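Exotoxin 5 (Staphylococcus aureus subsp. aureus COL, PDB 3R2I) is a superantigen-like exotoxin of unknown function, probably secreted, built from an OB-fold domain and a beta-grasp domain. Local coordinates at residues D83-N91 against K100-Y111; S152-D162 against S238-N249. One frame throughout, in Å; residues are numbered along the deposited sequence.

The two contacts lie in different domains, on opposite sides of the chain's centre, with centres about 32 Å apart and nearest atoms about 16 Å apart. Interaction 1 pairs neighbouring antiparallel strands of a hairpin in the OB-fold domain; interaction 2 joins strands distant in sequence, side by side and parallel, in the beta-grasp domain. Each mixes buried and exposed residues. In 83-91 with 100-111, leucines and a valine pack on one face, while aromatic rings and a lysine chain meet on the other. In 152-162 with 238-249, aliphatic side chains face a helix, and lysines bind acceptors at the C-terminal end. Water bridges occur at the borders of both.

Interaction 1: residues D83-N91 against K100-Y111; sequences DYYGSNVLN and KVFLLGDDKNKY
Lys100 leaves its strand with CG opposite the backbone N (chi1 174°) and chi2 also extended, so CD lies over the centre of the Tyr84 ring, 3.9 Å from the centroid; bends at chi3 and chi4 then carry CE to 3.3 Å from Tyr84 CD1 and NZ to Asn91. There NZ donates to OD1 of Asn91 at 2.9 Å, from 34° off the carbonyl plane; Asn91 and Lys100 run side by side, and ND2 of Asn91 is held by Glu82. Tyr85 CD2 covers the opposite face of the Tyr84 ring. Val89 CG1 sits over the Phe102 face in a CH-pi contact, 3.9 Å from the centroid, and the Phe102 ring stands almost perpendicular to that of Tyr84. Val89, Asn91, Lys100 and Phe102 share one face of the hairpin 87-94/97-103 of the OB-fold domain, Tyr84 coming in from the neighbouring strand 77-84. Leu90 and Val101 form an antiparallel hydrogen-bonded pair, Leu90 N reaching Val101 O at 2.8 Å, with side chains on the other face. There Leu90 CD2 packs against Leu103 CD1 and Tyr111 CB, a cluster that Ile139 of strand 133-141 joins. Beyond the end of strand 97-103, Lys108 O accepts from Asn88 ND2 at 3.0 Å; ND2 stands above the carbonyl plane of Lys108, while the acceptor lies close to the amide plane of Asn88. A water accepts from the same ND2 and donates to Asn109 OD1.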
loop_
_atom_site.group_PDB
_atom_site.type_symbol
_atom_site.label_atom_id
_atom_site.label_comp_id
_atom_site.label_asym_id
_atom_site.label_seq_id
_atom_site.Cartn_x
_atom_site.Cartn_y
_atom_site.Cartn_z
ATOM N N ASP A 83 9.291 1.424 -22.161
ATOM C CA ASP A 83 10.307 0.460 -21.790
ATOM C C ASP A 83 11.331 1.114 -20.888
ATOM O O ASP A 83 11.674 2.293 -21.059
ATOM C CB ASP A 83 11.054 -0.024 -23.054
ATOM C CG ASP A 83 12.255 -0.940 -22.733
ATOM O OD1 ASP A 83 12.157 -1.793 -21.849
ATOM O OD2 ASP A 83 13.307 -0.832 -23.391
ATOM N N TYR A 84 11.824 0.358 -19.918
ATOM C CA TYR A 84 12.931 0.826 -19.061
ATOM C C TYR A 84 13.870 -0.376 -18.884
ATOM O O TYR A 84 13.723 -1.170 -17.953
ATOM C CB TYR A 84 12.433 1.405 -17.731
ATOM C CG TYR A 84 13.520 1.936 -16.819
ATOM C CD1 TYR A 84 14.087 3.197 -17.016
ATOM C CD2 TYR A 84 13.961 1.187 -15.749
ATOM C CE1 TYR A 84 15.094 3.678 -16.141
ATOM C CE2 TYR A 84 14.948 1.640 -14.884
ATOM C CZ TYR A 84 15.505 2.879 -15.077
ATOM O OH TYR A 84 16.475 3.275 -14.196
ATOM N N TYR A 85 14.791 -0.533 -19.827
ATOM C CA TYR A 85 15.762 -1.639 -19.800
ATOM C C TYR A 85 15.092 -2.988 -19.568
ATOM O O TYR A 85 15.541 -3.783 -18.719
ATOM C CB TYR A 85 16.873 -1.377 -18.751
ATOM C CG TYR A 85 17.424 -0.005 -18.929
ATOM C CD1 TYR A 85 18.127 0.340 -20.076
ATOM C CD2 TYR A 85 17.157 0.987 -18.001
ATOM C CE1 TYR A 85 18.554 1.639 -20.289
ATOM C CE2 TYR A 85 17.618 2.274 -18.199
ATOM C CZ TYR A 85 18.317 2.588 -19.332
ATOM O OH TYR A 85 18.751 3.883 -19.478
ATOM N N GLY A 86 13.998 -3.224 -20.302
ATOM C CA GLY A 86 13.255 -4.488 -20.200
ATOM C C GLY A 86 12.047 -4.533 -19.286
ATOM O O GLY A 86 11.310 -5.507 -19.316
ATOM N N SER A 87 11.870 -3.542 -18.419
ATOM C CA SER A 87 10.664 -3.487 -17.577
ATOM C C SER A 87 9.787 -2.394 -18.172
ATOM O O SER A 87 10.304 -1.381 -18.694
ATOM C CB SER A 87 10.942 -3.082 -16.132
ATOM O OG SER A 87 11.831 -3.932 -15.462
ATOM N N ASN A 88 8.479 -2.577 -18.082
ATOM C CA ASN A 88 7.561 -1.564 -18.553
ATOM C C ASN A 88 7.250 -0.637 -17.375
ATOM O O ASN A 88 7.026 -1.097 -16.261
ATOM C CB ASN A 88 6.313 -2.203 -19.158
ATOM C CG ASN A 88 6.611 -2.910 -20.468
ATOM O OD1 ASN A 88 7.418 -2.441 -21.279
ATOM N ND2 ASN A 88 5.923 -3.994 -20.715
ATOM N N VAL A 89 7.303 0.666 -17.626
ATOM C CA VAL A 89 7.060 1.668 -16.611
ATOM C C VAL A 89 6.154 2.803 -17.084
ATOM O O VAL A 89 5.960 3.011 -18.280
ATOM C CB VAL A 89 8.376 2.342 -16.176
ATOM C CG1 VAL A 89 9.341 1.309 -15.722
ATOM C CG2 VAL A 89 8.989 3.200 -17.313
ATOM N N LEU A 90 5.606 3.515 -16.108
ATOM C CA LEU A 90 4.791 4.691 -16.338
ATOM C C LEU A 90 5.584 5.904 -15.866
ATOM O O LEU A 90 5.873 6.035 -14.699
ATOM C CB LEU A 90 3.476 4.611 -15.561
ATOM C CG LEU A 90 2.509 3.469 -15.897
ATOM C CD1 LEU A 90 1.298 3.564 -14.994
ATOM C CD2 LEU A 90 2.065 3.444 -17.396
ATOM N N ASN A 91 6.019 6.750 -16.785
ATOM C CA ASN A 91 6.741 7.948 -16.398
ATOM C C ASN A 91 5.827 9.160 -16.440
ATOM O O ASN A 91 5.177 9.416 -17.462
ATOM C CB ASN A 91 7.881 8.214 -17.359
ATOM C CG ASN A 91 8.962 7.217 -17.241
ATOM O OD1 ASN A 91 9.449 6.964 -16.133
ATOM N ND2 ASN A 91 9.426 6.698 -18.381
ATOM N N LYS A 100 8.258 7.109 -11.539
ATOM C CA LYS A 100 8.519 6.016 -12.473
ATOM C C LYS A 100 7.869 4.788 -11.833
ATOM O O LYS A 100 8.365 4.249 -10.860
ATOM C CB LYS A 100 10.013 5.852 -12.792
ATOM C CG LYS A 100 10.316 4.614 -13.657
ATOM C CD LYS A 100 11.792 4.493 -14.054
ATOM C CE LYS A 100 12.184 5.266 -15.361
ATOM N NZ LYS A 100 12.228 6.734 -15.397
ATOM N N VAL A 101 6.698 4.402 -12.346
ATOM C CA VAL A 101 5.927 3.302 -11.780
ATOM C C VAL A 101 6.088 2.048 -12.612
ATOM O O VAL A 101 5.716 2.023 -13.791
ATOM C CB VAL A 101 4.467 3.719 -11.630
ATOM C CG1 VAL A 101 3.630 2.595 -10.976
ATOM C CG2 VAL A 101 4.396 4.982 -10.774
ATOM N N PHE A 102 6.667 1.020 -11.985
ATOM C CA PHE A 102 6.973 -0.246 -12.649
ATOM C C PHE A 102 5.747 -1.111 -12.755
ATOM O O PHE A 102 4.876 -1.100 -11.856
ATOM C CB PHE A 102 8.103 -1.004 -11.924
ATOM C CG PHE A 102 9.454 -0.377 -12.094
ATOM C CD1 PHE A 102 9.762 0.841 -11.489
ATOM C CD2 PHE A 102 10.422 -0.979 -12.865
ATOM C CE1 PHE A 102 11.001 1.445 -11.674
ATOM C CE2 PHE A 102 11.675 -0.373 -13.055
ATOM C CZ PHE A 102 11.964 0.833 -12.454
ATOM N N LEU A 103 5.663 -1.813 -13.883
ATOM C CA LEU A 103 4.573 -2.723 -14.184
ATOM C C LEU A 103 5.223 -4.073 -14.327
ATOM O O LEU A 103 6.036 -4.298 -15.209
ATOM C CB LEU A 103 3.876 -2.311 -15.464
ATOM C CG LEU A 103 3.385 -0.859 -15.515
ATOM C CD1 LEU A 103 2.950 -0.495 -16.976
ATOM C CD2 LEU A 103 2.258 -0.701 -14.510
ATOM N N LEU A 104 4.880 -4.951 -13.405
ATOM C CA LEU A 104 5.460 -6.265 -13.306
ATOM C C LEU A 104 4.374 -7.317 -13.249
ATOM O O LEU A 104 3.211 -7.017 -13.005
ATOM C CB LEU A 104 6.312 -6.351 -12.018
ATOM C CG LEU A 104 7.469 -5.358 -11.873
ATOM C CD1 LEU A 104 7.985 -5.336 -10.438
ATOM C CD2 LEU A 104 8.612 -5.676 -12.894
ATOM N N GLY A 105 4.790 -8.545 -13.502
ATOM C CA GLY A 105 3.920 -9.721 -13.450
ATOM C C GLY A 105 2.735 -9.672 -14.371
ATOM O O GLY A 105 2.866 -9.320 -15.531
ATOM N N ASP A 106 1.577 -10.037 -13.832
ATOM C CA ASP A 106 0.346 -10.043 -14.599
ATOM C C ASP A 106 0.011 -8.665 -15.201
ATOM O O ASP A 106 -0.637 -8.601 -16.248
ATOM C CB ASP A 106 -0.832 -10.529 -13.732
ATOM C CG ASP A 106 -0.763 -12.034 -13.386
ATOM O OD1 ASP A 106 0.008 -12.807 -14.020
ATOM O OD2 ASP A 106 -1.518 -12.446 -12.472
ATOM N N ASP A 107 0.458 -7.573 -14.570
ATOM C CA ASP A 107 0.135 -6.213 -15.071
ATOM C C ASP A 107 1.196 -5.635 -16.005
ATOM O O ASP A 107 1.074 -4.481 -16.469
ATOM C CB ASP A 107 -0.141 -5.234 -13.907
ATOM C CG ASP A 107 -1.409 -5.596 -13.098
ATOM O OD1 ASP A 107 -1.632 -6.798 -12.791
ATOM O OD2 ASP A 107 -2.184 -4.671 -12.735
ATOM N N LYS A 108 2.189 -6.460 -16.332
ATOM C CA LYS A 108 3.336 -6.038 -17.136
ATOM C C LYS A 108 2.992 -5.322 -18.418
ATOM O O LYS A 108 3.679 -4.380 -18.807
ATOM C CB LYS A 108 4.245 -7.230 -17.497
ATOM C CG LYS A 108 5.405 -6.785 -18.396
ATOM C CD LYS A 108 6.462 -7.840 -18.705
ATOM C CE LYS A 108 7.691 -7.162 -19.411
ATOM N NZ LYS A 108 8.818 -8.114 -19.695
ATOM N N ASN A 109 1.940 -5.767 -19.082
ATOM C CA ASN A 109 1.575 -5.210 -20.368
ATOM C C ASN A 109 0.263 -4.475 -20.334
ATOM O O ASN A 109 -0.384 -4.320 -21.384
ATOM C CB ASN A 109 1.516 -6.382 -21.375
ATOM C CG ASN A 109 2.906 -6.861 -21.782
ATOM O OD1 ASN A 109 3.785 -6.051 -22.045
ATOM N ND2 ASN A 109 3.097 -8.166 -21.862
ATOM N N LYS A 110 -0.069 -3.901 -19.184
ATOM C CA LYS A 110 -1.399 -3.324 -19.018
ATOM C C LYS A 110 -1.698 -1.891 -19.480
ATOM O O LYS A 110 -2.883 -1.541 -19.667
ATOM C CB LYS A 110 -1.890 -3.545 -17.571
ATOM C CG LYS A 110 -3.427 -3.564 -17.462
ATOM C CD LYS A 110 -3.957 -4.393 -16.237
ATOM C CE LYS A 110 -4.240 -3.588 -14.985
ATOM N NZ LYS A 110 -5.534 -2.819 -15.091
ATOM N N TYR A 111 -0.704 -1.058 -19.718
ATOM C CA TYR A 111 -1.085 0.319 -20.107
ATOM C C TYR A 111 -0.385 0.774 -21.387
ATOM O O TYR A 111 0.093 1.892 -21.474
ATOM C CB TYR A 111 -0.806 1.284 -18.922
ATOM C CG TYR A 111 -1.512 0.905 -17.607
ATOM C CD1 TYR A 111 -0.871 0.151 -16.646
ATOM C CD2 TYR A 111 -2.824 1.296 -17.346
ATOM C CE1 TYR A 111 -1.495 -0.199 -15.460
ATOM C CE2 TYR A 111 -3.460 0.948 -16.154
ATOM C CZ TYR A 111 -2.782 0.205 -15.212
ATOM O OH TYR A 111 -3.386 -0.184 -14.028
HETATM O O HOH W 1 5.971 -5.414 -23.252
#

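Interaction 2: residues S152-D162 against S238-N249; sequences SNPSLQVKKVD and SKQIKNIEVNLN
Strands 155-160 and 241-248 form the parallel pair within the mixed sheet of the beta-grasp domain, and Leu156, Ile244, Val158, Val246 and Leu248 carry its apolar packing. Leu156 CD1 presses on Ile244 CG2 at 3.5 Å, tighter than usual van der Waals contact, and Val158 CG1 meets Leu248 CD1 equally closely. With CG1 opposite its backbone N (chi1 -178°), Val158 directs this branch at the leucine. Nearer the start, Pro154 CB rests on Ile241 CG2. The backbone ladder alternates from strand to strand: Gln157 N donates to Ile244 O, Val246 N to Gln157 O, Lys159 N to Val246 O and Leu248 N to Lys159 O, the last at 2.7 Å. Helix 182-197 packs on this apolar face, as in other beta-grasp domains, with Leu193 touching Val158 and Val246, and Ile189 touching Ile244. On the other face Lys159 lies alongside Asn247, and its NZ donates to Asn247 OD1 at 2.7 Å, 18° off the carbonyl plane; Glu245 OE1, 4.4 Å from this NZ, is near but beyond a salt bridge. Lys160, bent at chi3 and chi4, curls so that NZ donates to Leu248 O at 2.6 Å from well above the carbonyl plane. At the chain terminus Asp162 OD2 and Asn249 OXT, both acceptors, stand 3.1 Å apart and are not hydrogen-bonded. Waters bridge the other end: one joins Ser155 OG to Ile244 O, and another accepts from Ser155 N while donating to Lys242 O.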
loop_
_atom_site.group_PDB
_atom_site.type_symbol
_atom_site.label_atom_id
_atom_site.label_comp_id
_atom_site.label_asym_id
_atom_site.label_seq_id
_atom_site.Cartn_x
_atom_site.Cartn_y
_atom_site.Cartn_z
ATOM N N SER A 152 -14.591 6.231 3.121
ATOM C CA SER A 152 -14.905 4.950 3.741
ATOM C C SER A 152 -14.236 5.060 5.107
ATOM O O SER A 152 -13.210 5.723 5.258
ATOM C CB SER A 152 -14.318 3.758 2.974
ATOM O OG SER A 152 -14.793 3.677 1.644
ATOM N N ASN A 153 -14.795 4.388 6.091
ATOM C CA ASN A 153 -14.268 4.468 7.434
ATOM C C ASN A 153 -14.415 3.110 8.118
ATOM O O ASN A 153 -15.202 2.964 9.047
ATOM C CB ASN A 153 -15.022 5.579 8.169
ATOM C CG ASN A 153 -14.601 5.717 9.636
ATOM O OD1 ASN A 153 -15.434 6.055 10.470
ATOM N ND2 ASN A 153 -13.354 5.379 9.966
ATOM N N PRO A 154 -13.730 2.085 7.587
ATOM C CA PRO A 154 -13.779 0.759 8.168
ATOM C C PRO A 154 -13.092 0.717 9.521
ATOM O O PRO A 154 -12.132 1.425 9.741
ATOM C CB PRO A 154 -13.007 -0.096 7.172
ATOM C CG PRO A 154 -12.095 0.829 6.513
ATOM C CD PRO A 154 -12.929 2.084 6.355
ATOM N N SER A 155 -13.596 -0.117 10.426
ATOM C CA SER A 155 -12.982 -0.214 11.754
ATOM C C SER A 155 -11.601 -0.830 11.580
ATOM O O SER A 155 -11.363 -1.525 10.609
ATOM C CB SER A 155 -13.838 -1.064 12.692
ATOM O OG SER A 155 -13.887 -2.386 12.203
ATOM N N LEU A 156 -10.695 -0.526 12.500
ATOM C CA LEU A 156 -9.336 -1.046 12.480
ATOM C C LEU A 156 -8.970 -1.290 13.920
ATOM O O LEU A 156 -9.040 -0.357 14.725
ATOM C CB LEU A 156 -8.367 -0.029 11.846
ATOM C CG LEU A 156 -6.838 -0.277 11.838
ATOM C CD1 LEU A 156 -6.436 -1.570 11.163
ATOM C CD2 LEU A 156 -6.122 0.905 11.176
ATOM N N GLN A 157 -8.698 -2.549 14.257
ATOM C CA GLN A 157 -8.311 -2.935 15.597
ATOM C C GLN A 157 -6.947 -3.551 15.559
ATOM O O GLN A 157 -6.675 -4.353 14.690
ATOM C CB GLN A 157 -9.205 -4.029 16.190
ATOM C CG GLN A 157 -10.466 -3.584 16.790
ATOM C CD GLN A 157 -11.008 -4.639 17.761
ATOM O OE1 GLN A 157 -10.900 -5.845 17.511
ATOM N NE2 GLN A 157 -11.582 -4.176 18.879
ATOM N N VAL A 158 -6.109 -3.188 16.511
ATOM C CA VAL A 158 -4.793 -3.755 16.645
ATOM C C VAL A 158 -4.867 -4.525 17.954
ATOM O O VAL A 158 -5.282 -3.964 18.984
ATOM C CB VAL A 158 -3.718 -2.696 16.738
ATOM C CG1 VAL A 158 -2.327 -3.376 16.838
ATOM C CG2 VAL A 158 -3.818 -1.708 15.550
ATOM N N LYS A 159 -4.525 -5.809 17.908
ATOM C CA LYS A 159 -4.604 -6.626 19.089
ATOM C C LYS A 159 -3.516 -7.653 19.320
ATOM O O LYS A 159 -2.806 -8.071 18.420
ATOM C CB LYS A 159 -5.956 -7.308 19.165
ATOM C CG LYS A 159 -6.449 -7.986 17.944
ATOM C CD LYS A 159 -7.856 -8.584 18.190
ATOM C CE LYS A 159 -8.621 -8.906 16.875
ATOM N NZ LYS A 159 -7.936 -9.814 15.868
ATOM N N LYS A 160 -3.364 -7.996 20.582
ATOM C CA LYS A 160 -2.474 -9.067 20.977
ATOM C C LYS A 160 -3.406 -9.989 21.737
ATOM O O LYS A 160 -3.950 -9.623 22.795
ATOM C CB LYS A 160 -1.318 -8.587 21.860
ATOM C CG LYS A 160 -0.534 -9.752 22.494
ATOM C CD LYS A 160 0.718 -9.253 23.221
ATOM C CE LYS A 160 1.694 -8.543 22.276
ATOM N NZ LYS A 160 2.124 -9.434 21.158
ATOM N N VAL A 161 -3.593 -11.188 21.216
ATOM C CA VAL A 161 -4.543 -12.093 21.836
ATOM C C VAL A 161 -3.963 -13.508 22.061
ATOM O O VAL A 161 -4.700 -14.420 22.368
ATOM C CB VAL A 161 -5.831 -12.108 20.939
ATOM C CG1 VAL A 161 -5.529 -12.731 19.573
ATOM C CG2 VAL A 161 -6.993 -12.841 21.628
ATOM N N ASP A 162 -2.640 -13.665 21.942
ATOM C CA ASP A 162 -1.976 -14.971 22.117
ATOM C C ASP A 162 -1.343 -15.195 23.505
ATOM O O ASP A 162 -0.485 -16.079 23.668
ATOM C CB ASP A 162 -0.887 -15.197 21.022
ATOM C CG ASP A 162 0.275 -14.146 21.067
ATOM O OD1 ASP A 162 0.031 -12.970 21.452
ATOM O OD2 ASP A 162 1.427 -14.496 20.673
ATOM N N SER A 238 -13.121 0.161 -1.810
ATOM C CA SER A 238 -12.974 0.436 -0.392
ATOM C C SER A 238 -14.271 0.316 0.413
ATOM O O SER A 238 -14.236 0.081 1.614
ATOM C CB SER A 238 -12.296 1.796 -0.185
ATOM O OG SER A 238 -13.155 2.851 -0.520
ATOM N N LYS A 239 -15.412 0.460 -0.240
ATOM C CA LYS A 239 -16.665 0.368 0.478
ATOM C C LYS A 239 -17.006 -1.104 0.811
ATOM O O LYS A 239 -17.918 -1.365 1.605
ATOM C CB LYS A 239 -17.839 1.064 -0.255
ATOM C CG LYS A 239 -18.462 0.316 -1.455
ATOM C CD LYS A 239 -17.853 0.594 -2.867
ATOM C CE LYS A 239 -18.286 1.974 -3.457
ATOM N NZ LYS A 239 -17.789 2.177 -4.848
ATOM N N GLN A 240 -16.266 -2.050 0.222
ATOM C CA GLN A 240 -16.491 -3.456 0.468
ATOM C C GLN A 240 -15.661 -3.993 1.610
ATOM O O GLN A 240 -15.727 -5.164 1.923
ATOM C CB GLN A 240 -16.211 -4.239 -0.793
ATOM C CG GLN A 240 -17.164 -3.873 -1.924
ATOM C CD GLN A 240 -18.605 -4.172 -1.564
ATOM O OE1 GLN A 240 -18.916 -5.233 -1.025
ATOM N NE2 GLN A 240 -19.482 -3.235 -1.849
ATOM N N ILE A 241 -14.826 -3.153 2.199
ATOM C CA ILE A 241 -14.023 -3.569 3.332
ATOM C C ILE A 241 -14.919 -3.525 4.569
ATOM O O ILE A 241 -15.428 -2.460 4.941
ATOM C CB ILE A 241 -12.833 -2.615 3.560
ATOM C CG1 ILE A 241 -11.885 -2.655 2.357
ATOM C CG2 ILE A 241 -12.074 -3.015 4.847
ATOM C CD1 ILE A 241 -10.833 -1.560 2.376
ATOM N N LYS A 242 -15.151 -4.682 5.169
ATOM C CA LYS A 242 -15.969 -4.785 6.361
ATOM C C LYS A 242 -15.177 -4.281 7.578
ATOM O O LYS A 242 -15.644 -3.418 8.326
ATOM C CB LYS A 242 -16.372 -6.235 6.573
ATOM C CG LYS A 242 -17.327 -6.454 7.755
ATOM C CD LYS A 242 -17.750 -7.914 7.839
ATOM C CE LYS A 242 -18.665 -8.167 9.038
ATOM N NZ LYS A 242 -19.136 -9.590 9.151
ATOM N N ASN A 243 -13.988 -4.833 7.782
ATOM C CA ASN A 243 -13.147 -4.426 8.893
ATOM C C ASN A 243 -11.711 -4.837 8.654
ATOM O O ASN A 243 -11.411 -5.573 7.720
ATOM C CB ASN A 243 -13.665 -5.029 10.206
ATOM C CG ASN A 243 -13.662 -6.535 10.195
ATOM O OD1 ASN A 243 -14.690 -7.159 10.006
ATOM N ND2 ASN A 243 -12.500 -7.122 10.297
ATOM N N ILE A 244 -10.819 -4.297 9.467
ATOM C CA ILE A 244 -9.421 -4.604 9.359
ATOM C C ILE A 244 -8.958 -4.980 10.750
ATOM O O ILE A 244 -9.208 -4.273 11.725
ATOM C CB ILE A 244 -8.577 -3.436 8.840
ATOM C CG1 ILE A 244 -9.130 -2.888 7.527
ATOM C CG2 ILE A 244 -7.101 -3.882 8.684
ATOM C CD1 ILE A 244 -8.406 -1.567 7.103
ATOM N N GLU A 245 -8.289 -6.110 10.841
ATOM C CA GLU A 245 -7.814 -6.584 12.117
ATOM C C GLU A 245 -6.340 -6.876 12.049
ATOM O O GLU A 245 -5.889 -7.552 11.147
ATOM C CB GLU A 245 -8.518 -7.893 12.462
ATOM C CG GLU A 245 -10.021 -7.824 12.552
ATOM C CD GLU A 245 -10.679 -9.232 12.621
ATOM O OE1 GLU A 245 -10.092 -10.233 12.095
ATOM O OE2 GLU A 245 -11.809 -9.327 13.162
ATOM N N VAL A 246 -5.592 -6.368 13.001
ATOM C CA VAL A 246 -4.178 -6.649 13.078
ATOM C C VAL A 246 -3.928 -7.438 14.360
ATOM O O VAL A 246 -4.460 -7.090 15.426
ATOM C CB VAL A 246 -3.348 -5.354 13.100
ATOM C CG1 VAL A 246 -1.864 -5.659 13.261
ATOM C CG2 VAL A 246 -3.613 -4.534 11.834
ATOM N N ASN A 247 -3.140 -8.503 14.236
ATOM C CA ASN A 247 -2.738 -9.338 15.343
ATOM C C ASN A 247 -1.240 -9.189 15.483
ATOM O O ASN A 247 -0.502 -9.384 14.509
ATOM C CB ASN A 247 -3.060 -10.804 15.078
ATOM C CG ASN A 247 -4.531 -11.029 14.767
ATOM O OD1 ASN A 247 -5.399 -10.716 15.555
ATOM N ND2 ASN A 247 -4.804 -11.608 13.610
ATOM N N LEU A 248 -0.811 -8.801 16.680
ATOM C CA LEU A 248 0.578 -8.638 17.036
ATOM C C LEU A 248 0.864 -9.798 17.984
ATOM O O LEU A 248 0.473 -9.765 19.159
ATOM C CB LEU A 248 0.800 -7.305 17.723
ATOM C CG LEU A 248 0.506 -6.096 16.848
ATOM C CD1 LEU A 248 0.758 -4.837 17.609
ATOM C CD2 LEU A 248 1.355 -6.098 15.585
ATOM N N ASN A 249 1.550 -10.817 17.479
ATOM C CA ASN A 249 1.850 -12.018 18.253
ATOM C C ASN A 249 3.244 -11.948 18.871
ATOM O O ASN A 249 3.875 -10.890 18.866
ATOM C CB ASN A 249 1.776 -13.223 17.317
ATOM C CG ASN A 249 0.470 -13.279 16.571
ATOM O OD1 ASN A 249 -0.539 -12.719 17.023
ATOM N ND2 ASN A 249 0.473 -13.934 15.421
ATOM O OXT ASN A 249 3.767 -12.955 19.363
HETATM O O HOH W 2 -11.770 -3.985 13.056
HETATM O O HOH W 3 -16.132 -1.357 9.764
HETATM O O HOH W 4 -2.146 -11.693 18.894
HETATM O O HOH W 5 3.633 -13.799 21.633
#